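Local coordinates for DegV family protein (Eubacterium eligens, PDB 3FDJ) that is of unknown function but probably binds a fatty acid, at residues 111-116 / 148-153. Sequence-based numbering, arbitrary orientation.
Sequences RVIDSK and AYMQKT
Met150, present as selenomethionine, reaches strand 109-114 with the end of its side chain, and no hydrogen bond joins the two segments. Its SE lies 3.6 Å from Ile113 CG2, an apolar contact, while its terminal CE sits 3.4 Å from Asp114 O and 3.9 Å from Ser115 O. The methyl is thus set against the backbone carbonyls of Asp114 and Ser115. Two torsions explain the approach: chi2 of Met150 is extended, carrying SE across to the strand, and the bend at chi3 (60°) turns CE toward the carbonyls. On the strand, the CG2 branch of Ile113, anti to the backbone N, is the one that meets SE. Its CG1 branch is used differently, lying 3.7 Å above the guanidinium plane of Arg111, over the centre. A hydrogen bond from Arg111 NE to Val112 O (2.9 Å) and salt bridges from NH2 to Asp143 and Asp147 of helix 139-150 hold that guanidinium. Asp114 OD1 accepts from Lys116 N at 2.9 Å, forming an Asx turn, and Ser115 OG bonds to Thr82 O. A type I turn runs from Met150 to Thr153; Met150 O takes the weak backbone bond from Thr153 N and a second bond from Thr153 OG1 at 2.8 Å. With Ile125 of helix 120-134 also touching Met150, the arrangement is the helix-on-sheet packing of an alpha/beta domain, against strand 109-114, which pairs in parallel with strand 77-82.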
loop_
_atom_site.group_PDB
_atom_site.type_symbol
_atom_site.label_atom_id
_atom_site.label_comp_id
_atom_site.label_asym_id
_atom_site.label_seq_id
_atom_site.Cartn_x
_atom_site.Cartn_y
_atom_site.Cartn_z
ATOM N N ARG A 111 4.377 -13.833 12.289
ATOM C CA ARG A 111 3.234 -14.008 11.394
ATOM C C ARG A 111 3.463 -13.087 10.228
ATOM O O ARG A 111 3.626 -11.872 10.425
ATOM C CB ARG A 111 1.920 -13.664 12.088
ATOM C CG ARG A 111 0.753 -13.414 11.113
ATOM C CD ARG A 111 0.341 -14.675 10.334
ATOM N NE ARG A 111 -0.472 -14.330 9.155
ATOM C CZ ARG A 111 -1.765 -13.984 9.174
ATOM N NH1 ARG A 111 -2.372 -13.707 8.037
ATOM N NH2 ARG A 111 -2.471 -13.936 10.301
ATOM N N VAL A 112 3.501 -13.659 9.030
ATOM C CA VAL A 112 3.574 -12.856 7.809
ATOM C C VAL A 112 2.148 -12.736 7.268
ATOM O O VAL A 112 1.478 -13.757 7.058
ATOM C CB VAL A 112 4.506 -13.446 6.764
ATOM C CG1 VAL A 112 4.567 -12.522 5.545
ATOM C CG2 VAL A 112 5.935 -13.699 7.324
ATOM N N ILE A 113 1.715 -11.485 7.087
ATOM C CA ILE A 113 0.368 -11.139 6.605
ATOM C C ILE A 113 0.458 -10.664 5.163
ATOM O O ILE A 113 1.033 -9.613 4.872
ATOM C CB ILE A 113 -0.300 -10.036 7.453
ATOM C CG1 ILE A 113 -0.369 -10.441 8.920
ATOM C CG2 ILE A 113 -1.712 -9.710 6.889
ATOM C CD1 ILE A 113 -0.761 -9.285 9.830
ATOM N N ASP A 114 -0.095 -11.466 4.259
ATOM C CA ASP A 114 -0.314 -11.036 2.882
ATOM C C ASP A 114 -1.488 -10.073 2.957
ATOM O O ASP A 114 -2.604 -10.483 3.246
ATOM C CB ASP A 114 -0.670 -12.234 2.006
ATOM C CG ASP A 114 -1.102 -11.843 0.585
ATOM O OD1 ASP A 114 -0.965 -10.670 0.206
ATOM O OD2 ASP A 114 -1.602 -12.741 -0.125
ATOM N N SER A 115 -1.232 -8.797 2.720
ATOM C CA SER A 115 -2.293 -7.791 2.805
ATOM C C SER A 115 -3.329 -7.930 1.718
ATOM O O SER A 115 -4.389 -7.326 1.843
ATOM C CB SER A 115 -1.728 -6.377 2.736
ATOM O OG SER A 115 -1.186 -6.083 1.456
ATOM N N LYS A 116 -3.009 -8.660 0.638
ATOM C CA LYS A 116 -3.875 -8.737 -0.538
ATOM C C LYS A 116 -4.101 -7.339 -1.143
ATOM O O LYS A 116 -5.047 -7.112 -1.888
ATOM C CB LYS A 116 -5.206 -9.390 -0.186
ATOM C CG LYS A 116 -5.101 -10.716 0.561
ATOM C CD LYS A 116 -6.519 -11.247 0.769
ATOM C CE LYS A 116 -6.606 -12.429 1.683
ATOM N NZ LYS A 116 -8.016 -12.937 1.664
ATOM N N ALA A 148 -9.813 -11.490 10.144
ATOM C CA ALA A 148 -11.230 -11.166 10.159
ATOM C C ALA A 148 -11.460 -9.670 9.902
ATOM O O ALA A 148 -12.356 -9.287 9.140
ATOM C CB ALA A 148 -11.838 -11.580 11.502
ATOM N N TYR A 149 -10.652 -8.841 10.562
ATOM C CA TYR A 149 -10.684 -7.382 10.409
ATOM C C TYR A 149 -10.443 -6.960 8.951
ATOM O O TYR A 149 -11.147 -6.073 8.412
ATOM C CB TYR A 149 -9.658 -6.741 11.354
ATOM C CG TYR A 149 -9.539 -5.249 11.176
ATOM C CD1 TYR A 149 -10.404 -4.389 11.843
ATOM C CD2 TYR A 149 -8.607 -4.700 10.303
ATOM C CE1 TYR A 149 -10.324 -3.001 11.654
ATOM C CE2 TYR A 149 -8.503 -3.327 10.118
ATOM C CZ TYR A 149 -9.353 -2.481 10.801
ATOM O OH TYR A 149 -9.280 -1.114 10.629
HETATM N N MSE A 150 -9.491 -7.627 8.300
HETATM C CA MSE A 150 -9.153 -7.330 6.901
HETATM C C MSE A 150 -10.305 -7.532 5.911
HETATM O O MSE A 150 -10.395 -6.856 4.875
HETATM C CB MSE A 150 -7.944 -8.177 6.491
HETATM C CG MSE A 150 -6.654 -7.628 7.039
HETATM SE SE MSE A 150 -5.254 -8.997 7.009
HETATM C CE MSE A 150 -5.205 -9.353 5.128
ATOM N N GLN A 151 -11.194 -8.451 6.233
ATOM C CA GLN A 151 -12.361 -8.680 5.393
ATOM C C GLN A 151 -13.257 -7.451 5.324
ATOM O O GLN A 151 -14.025 -7.322 4.360
ATOM C CB GLN A 151 -13.134 -9.910 5.895
ATOM C CG GLN A 151 -12.348 -11.177 5.693
ATOM C CD GLN A 151 -13.112 -12.440 6.049
ATOM O OE1 GLN A 151 -14.097 -12.425 6.793
ATOM N NE2 GLN A 151 -12.628 -13.551 5.543
ATOM N N LYS A 152 -13.184 -6.584 6.343
ATOM C CA LYS A 152 -13.977 -5.361 6.434
ATOM C C LYS A 152 -13.135 -4.132 6.071
ATOM O O LYS A 152 -13.265 -3.055 6.696
ATOM C CB LYS A 152 -14.565 -5.194 7.845
ATOM C CG LYS A 152 -15.438 -6.341 8.278
ATOM C CD LYS A 152 -16.008 -6.117 9.682
ATOM C CE LYS A 152 -17.087 -7.134 10.003
ATOM N NZ LYS A 152 -18.254 -7.056 9.046
ATOM N N THR A 153 -12.256 -4.297 5.082
ATOM C CA THR A 153 -11.467 -3.182 4.552
ATOM C C THR A 153 -11.460 -3.264 3.013
ATOM O O THR A 153 -11.582 -4.353 2.459
ATOM C CB THR A 153 -9.994 -3.148 5.082
ATOM O OG1 THR A 153 -9.277 -4.299 4.618
ATOM C CG2 THR A 153 -9.944 -3.095 6.620
#